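Long-range contacts in ACYL carrier protein ACPA (Mycobacterium tuberculosis, PDB 2CGQ), which probably serves as an acyl carrier protein, holding acyl groups as thioesters on a phosphopantetheine arm and presenting them to partner enzymes: residues L65-A76 and V91-F99; I35-R43 and D54-L62. One frame throughout, in Å; residues are numbered along the deposited sequence. Where two conformers were deposited one is given.

Contact 1 (L65-A76 and V91-F99); sequences LITELEDEFDIA and VYTSVAVWF
Ile75 lies over one face of the Trp98 indole. Its CB sits 3.6 Å from the centroid of the five-membered ring, a CH-pi contact. The Ile75 CG1 branch falls between the backbone N and the carbonyl carbon (chi1 65°). This leaves CG2 to press on Trp98 CG at 3.4 Å, while CD1 turns inward to Val95 CG2. Beside it, the indole NE1 and Ala76 O are bridged by one water, which accepts from NE1 and donates to the carbonyl.

Val95 splits its two methyls. CG1 stands over the centre of the Phe73 ring, 3.9 Å from the centroid. CG2 meets Leu69 CD1, the two side chains crossing at about a right angle. Phe73 and Phe99 meet obliquely, planes at 61°, with Phe73 CD1 3.7 Å from Phe99 CE1. Further in, Leu69 CD1 touches Val91 CG1 at 3.5 Å, and Leu65 CD2 and Val91 CG2 meet tip to tip.

The helical stretches 65-73 and 91-96 run 33° from parallel, their axes 11.6 Å apart, as part of the acyl carrier protein four-helix bundle. Helix 27-39 packs against both, through Glu68 and Val91, and Ile85 of the loop before helix 88-96 touches Val91.

Contact 2 (I35-R43 and D54-L62); sequences IQRILRTDR and DLGFDSLKL
Leu39 lays its CD2 methyl over the centre of the Phe57 ring, 3.9 Å from the centroid and 13° off the normal. This is a CH-pi contact, and the two side chains cross at about a right angle. The other methyl, CD1, reaches Leu55 CB and touches Phe57 CE1 at 3.8 Å. Ile35 meets the same ring at its edge through CG2, 4.1 Å from Phe57 CE1. With CG2 anti to the backbone N, the Ile38 methyl is carried onto Lys61 CB, 3.8 Å away. These two side chains run alongside each other, antiparallel.

The Lys61 chain is extended beyond CG. Its CD lies against Leu39 CD2, and its NZ donates to a water that in turn donates to Ile38 O. Arg43 bends at chi3 (-70°), and Leu55 CD2 comes over one face of its guanidinium. NH2 makes a weak hydrogen bond to Asp54 O, 3.0 Å long. A second water accepts from Arg43 NH2 and donates to Leu55 O.

A Schellman motif at Arg40 ends helix 27-39, and Gln36 NE2 holds Arg43 O at 2.9 Å. Asp58 N-caps helix 59-73, accepting from Lys61 N. Ser59 follows in the Asp-Ser-Leu signature and is, as in other carrier proteins, probably the phosphopantetheine attachment site.

The contact is apolar in the middle, with polar links at its exposed side. Lys61 adds its methylenes, Arg43 the face of its guanidinium. The one direct polar bond is weak and the other two links pass through water. Mainly apolar contact therefore holds the helix start that probably presents the arm.

Contact 2 closes before contact 1 opens along the chain, and their centres lie about 16 Å apart on opposite sides of the chain's centre. Helix 59-73 serves both. Its first turn belongs to contact 2, its later turns to contact 1. The two meet through a salt bridge from Arg37 NE to Glu68 OE1, and through Leu65 packing on Ile35 and Ile38. Helix 59-73 meets the end of helix 27-39 along its first half and helix 88-96 along its second, with Leu65 and Glu68 touching helix 27-39 as well. Together they join three of the four helices into one small domain, consistent with a phosphopantetheine carrier.

Contact 1 (L65-A76 and V91-F99)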
# COMPACT_ATOMS: atom_id res chain seq x y z
N LEU A 65 0.13 6.05 2.35
CA LEU A 65 0.53 4.67 2.20
C LEU A 65 1.99 4.54 1.81
O LEU A 65 2.73 3.75 2.43
CB LEU A 65 -0.34 3.93 1.18
CG LEU A 65 -0.03 2.50 0.91
CD1 LEU A 65 -0.21 1.64 2.11
CD2 LEU A 65 -0.97 2.04 -0.21
N ILE A 66 2.41 5.27 0.81
CA ILE A 66 3.82 5.17 0.33
C ILE A 66 4.80 5.56 1.45
O ILE A 66 5.73 4.85 1.78
CB ILE A 66 4.06 6.01 -0.93
CG1 ILE A 66 3.14 5.52 -2.11
CG2 ILE A 66 5.52 5.93 -1.34
CD1 ILE A 66 3.20 4.02 -2.42
N THR A 67 4.57 6.70 2.07
CA THR A 67 5.46 7.21 3.08
C THR A 67 5.44 6.32 4.36
O THR A 67 6.51 6.04 4.96
CB THR A 67 5.19 8.69 3.35
OG1 THR A 67 3.85 8.90 3.84
CG2 THR A 67 5.45 9.55 2.10
N GLU A 68 4.24 5.90 4.81
CA GLU A 68 4.16 4.94 5.93
C GLU A 68 4.98 3.67 5.67
O GLU A 68 5.66 3.17 6.58
CB GLU A 68 2.71 4.62 6.31
CG GLU A 68 2.56 3.90 7.66
CD GLU A 68 1.21 4.10 8.37
OE1 GLU A 68 0.85 3.24 9.22
OE2 GLU A 68 0.53 5.12 8.10
N LEU A 69 4.86 3.08 4.49
CA LEU A 69 5.62 1.90 4.15
C LEU A 69 7.11 2.16 4.06
O LEU A 69 7.92 1.37 4.58
CB LEU A 69 5.13 1.32 2.83
CG LEU A 69 3.70 0.75 2.85
CD1 LEU A 69 3.34 0.35 1.43
CD2 LEU A 69 3.59 -0.36 3.77
N GLU A 70 7.48 3.31 3.48
CA GLU A 70 8.92 3.66 3.51
C GLU A 70 9.47 3.74 4.94
O GLU A 70 10.54 3.20 5.26
CB GLU A 70 9.13 5.03 2.82
CG GLU A 70 8.91 4.98 1.29
CD GLU A 70 9.27 6.30 0.59
OE1 GLU A 70 9.02 7.39 1.19
OE2 GLU A 70 9.77 6.26 -0.58
N ASP A 71 8.70 4.35 5.83
CA ASP A 71 9.14 4.42 7.21
C ASP A 71 9.07 3.07 7.93
O ASP A 71 9.92 2.77 8.78
CB ASP A 71 8.29 5.45 7.98
CG ASP A 71 8.70 6.90 7.69
OD1 ASP A 71 9.90 7.13 7.39
OD2 ASP A 71 7.83 7.81 7.80
N GLU A 72 8.01 2.31 7.68
CA GLU A 72 7.77 1.03 8.37
C GLU A 72 8.83 0.01 8.02
O GLU A 72 9.30 -0.73 8.87
CB GLU A 72 6.40 0.47 8.02
CG GLU A 72 6.08 -0.86 8.71
CD GLU A 72 4.64 -1.30 8.49
OE1 GLU A 72 4.23 -2.28 9.18
OE2 GLU A 72 3.95 -0.68 7.63
N PHE A 73 9.18 -0.03 6.75
CA PHE A 73 10.08 -1.06 6.24
C PHE A 73 11.48 -0.53 6.02
O PHE A 73 12.37 -1.34 5.72
CB PHE A 73 9.54 -1.69 4.97
CG PHE A 73 8.37 -2.59 5.20
CD1 PHE A 73 8.56 -3.91 5.60
CD2 PHE A 73 7.10 -2.14 5.01
CE1 PHE A 73 7.44 -4.78 5.79
CE2 PHE A 73 5.98 -2.93 5.23
CZ PHE A 73 6.14 -4.27 5.64
N ASP A 74 11.72 0.75 6.28
CA ASP A 74 13.00 1.41 5.99
C ASP A 74 13.42 1.16 4.54
O ASP A 74 14.56 0.70 4.23
CB ASP A 74 14.12 1.04 6.98
CG ASP A 74 15.27 2.12 7.02
OD1 ASP A 74 16.39 1.79 7.52
OD2 ASP A 74 15.02 3.30 6.53
N ILE A 75 12.49 1.48 3.65
CA ILE A 75 12.72 1.36 2.22
C ILE A 75 12.44 2.70 1.56
O ILE A 75 12.06 3.68 2.21
CB ILE A 75 11.87 0.22 1.61
CG1 ILE A 75 10.39 0.52 1.69
CG2 ILE A 75 12.16 -1.14 2.33
CD1 ILE A 75 9.52 -0.47 1.05
N ALA A 76 12.67 2.72 0.25
CA ALA A 76 12.36 3.87 -0.61
C ALA A 76 11.67 3.37 -1.84
O ALA A 76 12.07 2.37 -2.42
CB ALA A 76 13.64 4.62 -0.95
N VAL A 91 1.33 -2.92 -4.51
CA VAL A 91 1.92 -2.50 -3.23
C VAL A 91 2.80 -3.63 -2.64
O VAL A 91 3.97 -3.41 -2.24
CB VAL A 91 0.85 -2.10 -2.20
CG1 VAL A 91 1.53 -1.61 -0.90
CG2 VAL A 91 -0.03 -0.99 -2.70
N TYR A 92 2.29 -4.88 -2.63
CA TYR A 92 3.09 -6.01 -2.16
C TYR A 92 4.38 -6.16 -2.92
O TYR A 92 5.41 -6.37 -2.35
CB TYR A 92 2.29 -7.33 -2.24
CG TYR A 92 1.02 -7.44 -1.45
CD1 TYR A 92 0.71 -6.65 -0.37
CD2 TYR A 92 0.13 -8.50 -1.72
CE1 TYR A 92 -0.47 -6.85 0.37
CE2 TYR A 92 -1.02 -8.72 -0.98
CZ TYR A 92 -1.33 -7.92 0.05
OH TYR A 92 -2.52 -8.18 0.70
N THR A 93 4.34 -6.05 -4.24
CA THR A 93 5.55 -6.35 -5.03
C THR A 93 6.51 -5.16 -4.90
O THR A 93 7.73 -5.35 -4.98
CB THR A 93 5.19 -6.73 -6.48
OG1 THR A 93 4.44 -5.69 -7.04
CG2 THR A 93 4.34 -7.89 -6.49
N SER A 94 5.99 -3.96 -4.63
CA SER A 94 6.87 -2.77 -4.42
C SER A 94 7.69 -2.92 -3.15
O SER A 94 8.87 -2.50 -3.12
CB SER A 94 6.10 -1.46 -4.38
OG SER A 94 5.81 -0.95 -5.66
N VAL A 95 7.09 -3.49 -2.10
CA VAL A 95 7.82 -3.78 -0.88
C VAL A 95 8.66 -5.05 -1.03
O VAL A 95 9.79 -5.10 -0.54
CB VAL A 95 6.85 -3.90 0.29
CG1 VAL A 95 7.55 -4.28 1.58
CG2 VAL A 95 6.06 -2.58 0.42
N ALA A 96 8.10 -6.09 -1.65
CA ALA A 96 8.83 -7.38 -1.81
C ALA A 96 10.20 -7.27 -2.44
O ALA A 96 11.08 -8.11 -2.17
CB ALA A 96 8.01 -8.35 -2.60
N VAL A 97 10.41 -6.29 -3.30
CA VAL A 97 11.70 -6.12 -3.96
C VAL A 97 12.81 -5.82 -2.96
O VAL A 97 13.97 -6.11 -3.23
CB VAL A 97 11.68 -5.06 -5.13
CG1 VAL A 97 10.65 -5.46 -6.23
CG2 VAL A 97 11.50 -3.69 -4.64
N TRP A 98 12.45 -5.30 -1.80
CA TRP A 98 13.44 -4.99 -0.76
C TRP A 98 13.76 -6.19 0.14
O TRP A 98 14.68 -6.10 0.94
CB TRP A 98 12.96 -3.79 0.08
CG TRP A 98 13.05 -2.49 -0.71
CD1 TRP A 98 12.15 -2.01 -1.62
CD2 TRP A 98 14.12 -1.54 -0.67
NE1 TRP A 98 12.59 -0.78 -2.15
CE2 TRP A 98 13.79 -0.48 -1.56
CE3 TRP A 98 15.29 -1.44 0.08
CZ2 TRP A 98 14.60 0.64 -1.73
CZ3 TRP A 98 16.10 -0.33 -0.10
CH2 TRP A 98 15.74 0.71 -1.01
N PHE A 99 13.04 -7.29 -0.01
CA PHE A 99 13.19 -8.48 0.86
C PHE A 99 13.23 -9.81 0.10
O PHE A 99 13.55 -9.83 -1.09
CB PHE A 99 12.02 -8.50 1.82
CG PHE A 99 11.97 -7.28 2.68
CD1 PHE A 99 11.09 -6.25 2.39
CD2 PHE A 99 12.86 -7.14 3.75
CE1 PHE A 99 11.09 -5.10 3.17
CE2 PHE A 99 12.85 -5.99 4.54
CZ PHE A 99 11.97 -4.99 4.25
O HOH W 1 12.07 0.64 -4.70

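Contact 2 (I35-R43 and D54-L62)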
# COMPACT_ATOMS: atom_id res chain seq x y z
N ILE A 35 -2.55 -0.55 5.43
CA ILE A 35 -3.70 -0.16 4.62
C ILE A 35 -4.96 0.04 5.48
O ILE A 35 -5.66 1.04 5.38
CB ILE A 35 -3.95 -1.20 3.50
CG1 ILE A 35 -2.84 -1.06 2.44
CG2 ILE A 35 -5.33 -0.97 2.92
CD1 ILE A 35 -2.85 -2.20 1.32
N GLN A 36 -5.25 -0.92 6.34
CA GLN A 36 -6.38 -0.78 7.25
C GLN A 36 -6.27 0.40 8.20
O GLN A 36 -7.29 1.06 8.47
CB GLN A 36 -6.59 -2.08 8.01
CG GLN A 36 -7.07 -3.23 7.13
CD GLN A 36 -7.09 -4.54 7.87
OE1 GLN A 36 -6.25 -4.76 8.74
NE2 GLN A 36 -8.06 -5.42 7.54
N ARG A 37 -5.08 0.65 8.73
CA ARG A 37 -4.88 1.76 9.65
C ARG A 37 -5.20 3.09 8.92
O ARG A 37 -5.96 3.92 9.41
CB ARG A 37 -3.43 1.73 10.14
CG ARG A 37 -3.08 2.15 11.50
CD ARG A 37 -1.62 2.68 11.56
NE ARG A 37 -1.47 3.75 10.55
CZ ARG A 37 -1.75 5.05 10.74
NH1 ARG A 37 -2.15 5.47 11.90
NH2 ARG A 37 -1.70 5.90 9.71
N ILE A 38 -4.63 3.26 7.73
CA ILE A 38 -4.85 4.48 6.93
C ILE A 38 -6.30 4.69 6.54
O ILE A 38 -6.81 5.82 6.64
CB ILE A 38 -3.94 4.50 5.66
CG1 ILE A 38 -2.50 4.65 6.09
CG2 ILE A 38 -4.35 5.62 4.64
CD1 ILE A 38 -1.52 4.29 4.98
N LEU A 39 -6.98 3.65 6.14
CA LEU A 39 -8.37 3.78 5.73
C LEU A 39 -9.35 3.68 6.93
O LEU A 39 -10.56 3.91 6.75
CB LEU A 39 -8.76 2.71 4.76
CG LEU A 39 -8.01 2.56 3.45
CD1 LEU A 39 -8.44 1.29 2.81
CD2 LEU A 39 -8.32 3.75 2.57
N ARG A 40 -8.85 3.34 8.13
CA ARG A 40 -9.75 3.11 9.27
C ARG A 40 -10.86 2.10 8.96
O ARG A 40 -12.06 2.33 9.22
CB ARG A 40 -10.36 4.44 9.69
CG ARG A 40 -9.31 5.36 10.19
CD ARG A 40 -9.90 6.65 10.52
NE ARG A 40 -8.82 7.62 10.49
CZ ARG A 40 -8.69 8.60 11.35
NH1 ARG A 40 -7.66 9.40 11.23
NH2 ARG A 40 -9.57 8.77 12.33
N THR A 41 -10.47 0.94 8.46
CA THR A 41 -11.43 -0.13 8.16
C THR A 41 -10.92 -1.45 8.69
O THR A 41 -9.73 -1.60 8.94
CB THR A 41 -11.67 -0.22 6.66
OG1 THR A 41 -12.64 -1.24 6.39
CG2 THR A 41 -10.41 -0.59 5.91
N ASP A 42 -11.83 -2.39 8.92
CA ASP A 42 -11.46 -3.76 9.28
C ASP A 42 -11.78 -4.71 8.14
O ASP A 42 -11.68 -5.95 8.30
CB ASP A 42 -12.19 -4.21 10.55
CG ASP A 42 -13.71 -4.08 10.43
OD1 ASP A 42 -14.43 -4.36 11.43
OD2 ASP A 42 -14.19 -3.64 9.35
N ARG A 43 -12.21 -4.16 7.01
CA ARG A 43 -12.49 -5.00 5.86
C ARG A 43 -11.26 -5.78 5.45
O ARG A 43 -10.13 -5.30 5.56
CB ARG A 43 -13.00 -4.17 4.69
CG ARG A 43 -12.03 -3.28 4.06
CD ARG A 43 -12.73 -2.37 3.00
NE ARG A 43 -13.15 -3.15 1.82
CZ ARG A 43 -13.68 -2.60 0.72
NH1 ARG A 43 -14.01 -3.36 -0.31
NH2 ARG A 43 -13.85 -1.28 0.64
N ASP A 54 -11.82 0.25 -5.42
CA ASP A 54 -12.32 -0.71 -4.43
C ASP A 54 -12.21 -0.27 -2.98
O ASP A 54 -13.13 -0.51 -2.21
CB ASP A 54 -11.65 -2.08 -4.61
CG ASP A 54 -12.01 -2.75 -5.95
OD1 ASP A 54 -13.18 -2.63 -6.40
OD2 ASP A 54 -11.16 -3.42 -6.55
N LEU A 55 -11.08 0.32 -2.61
CA LEU A 55 -10.77 0.64 -1.21
C LEU A 55 -10.98 2.10 -0.82
O LEU A 55 -10.97 2.44 0.39
CB LEU A 55 -9.36 0.21 -0.86
CG LEU A 55 -9.14 -1.30 -0.92
CD1 LEU A 55 -7.70 -1.64 -0.70
CD2 LEU A 55 -9.98 -1.98 0.15
N GLY A 56 -11.16 2.94 -1.83
CA GLY A 56 -11.43 4.36 -1.69
C GLY A 56 -10.23 5.21 -1.31
O GLY A 56 -10.36 6.25 -0.65
N PHE A 57 -9.03 4.79 -1.70
CA PHE A 57 -7.87 5.66 -1.59
C PHE A 57 -8.07 6.91 -2.44
O PHE A 57 -8.64 6.86 -3.52
CB PHE A 57 -6.56 4.97 -2.02
CG PHE A 57 -5.93 4.12 -0.95
CD1 PHE A 57 -6.32 2.83 -0.74
CD2 PHE A 57 -4.95 4.65 -0.13
CE1 PHE A 57 -5.71 2.07 0.25
CE2 PHE A 57 -4.34 3.89 0.85
CZ PHE A 57 -4.72 2.66 1.08
N ASP A 58 -7.59 8.03 -1.91
CA ASP A 58 -7.51 9.27 -2.62
C ASP A 58 -6.03 9.68 -2.63
O ASP A 58 -5.17 8.92 -2.19
CB ASP A 58 -8.45 10.33 -1.99
CG ASP A 58 -8.15 10.60 -0.53
OD1 ASP A 58 -7.12 10.16 -0.02
OD2 ASP A 58 -8.93 11.34 0.12
N SER A 59 -5.71 10.83 -3.19
CA SER A 59 -4.32 11.19 -3.32
C SER A 59 -3.61 11.33 -1.96
O SER A 59 -2.48 10.89 -1.83
CB SER A 59 -4.14 12.45 -4.13
OG SER A 59 -4.80 13.50 -3.50
N LEU A 60 -4.29 11.91 -0.98
CA LEU A 60 -3.69 12.04 0.36
C LEU A 60 -3.43 10.62 0.89
O LEU A 60 -2.39 10.36 1.42
CB LEU A 60 -4.63 12.77 1.30
CG LEU A 60 -4.28 12.76 2.79
CD1 LEU A 60 -2.91 13.20 2.97
CD2 LEU A 60 -5.25 13.59 3.57
N LYS A 61 -4.40 9.70 0.83
CA LYS A 61 -4.22 8.42 1.49
C LYS A 61 -3.17 7.59 0.76
O LYS A 61 -2.47 6.78 1.36
CB LYS A 61 -5.55 7.66 1.64
CG LYS A 61 -6.53 8.37 2.65
CD LYS A 61 -7.92 7.67 2.70
CE LYS A 61 -8.92 8.64 3.24
NZ LYS A 61 -10.24 8.11 3.79
N LEU A 62 -3.05 7.79 -0.54
CA LEU A 62 -1.98 7.09 -1.27
C LEU A 62 -0.61 7.62 -0.85
O LEU A 62 0.33 6.84 -0.77
CB LEU A 62 -2.12 7.27 -2.76
CG LEU A 62 -3.32 6.53 -3.33
CD1 LEU A 62 -3.64 7.07 -4.73
CD2 LEU A 62 -3.12 5.05 -3.26
O HOH W 2 -9.36 7.07 6.55
O HOH W 3 -11.92 0.71 2.21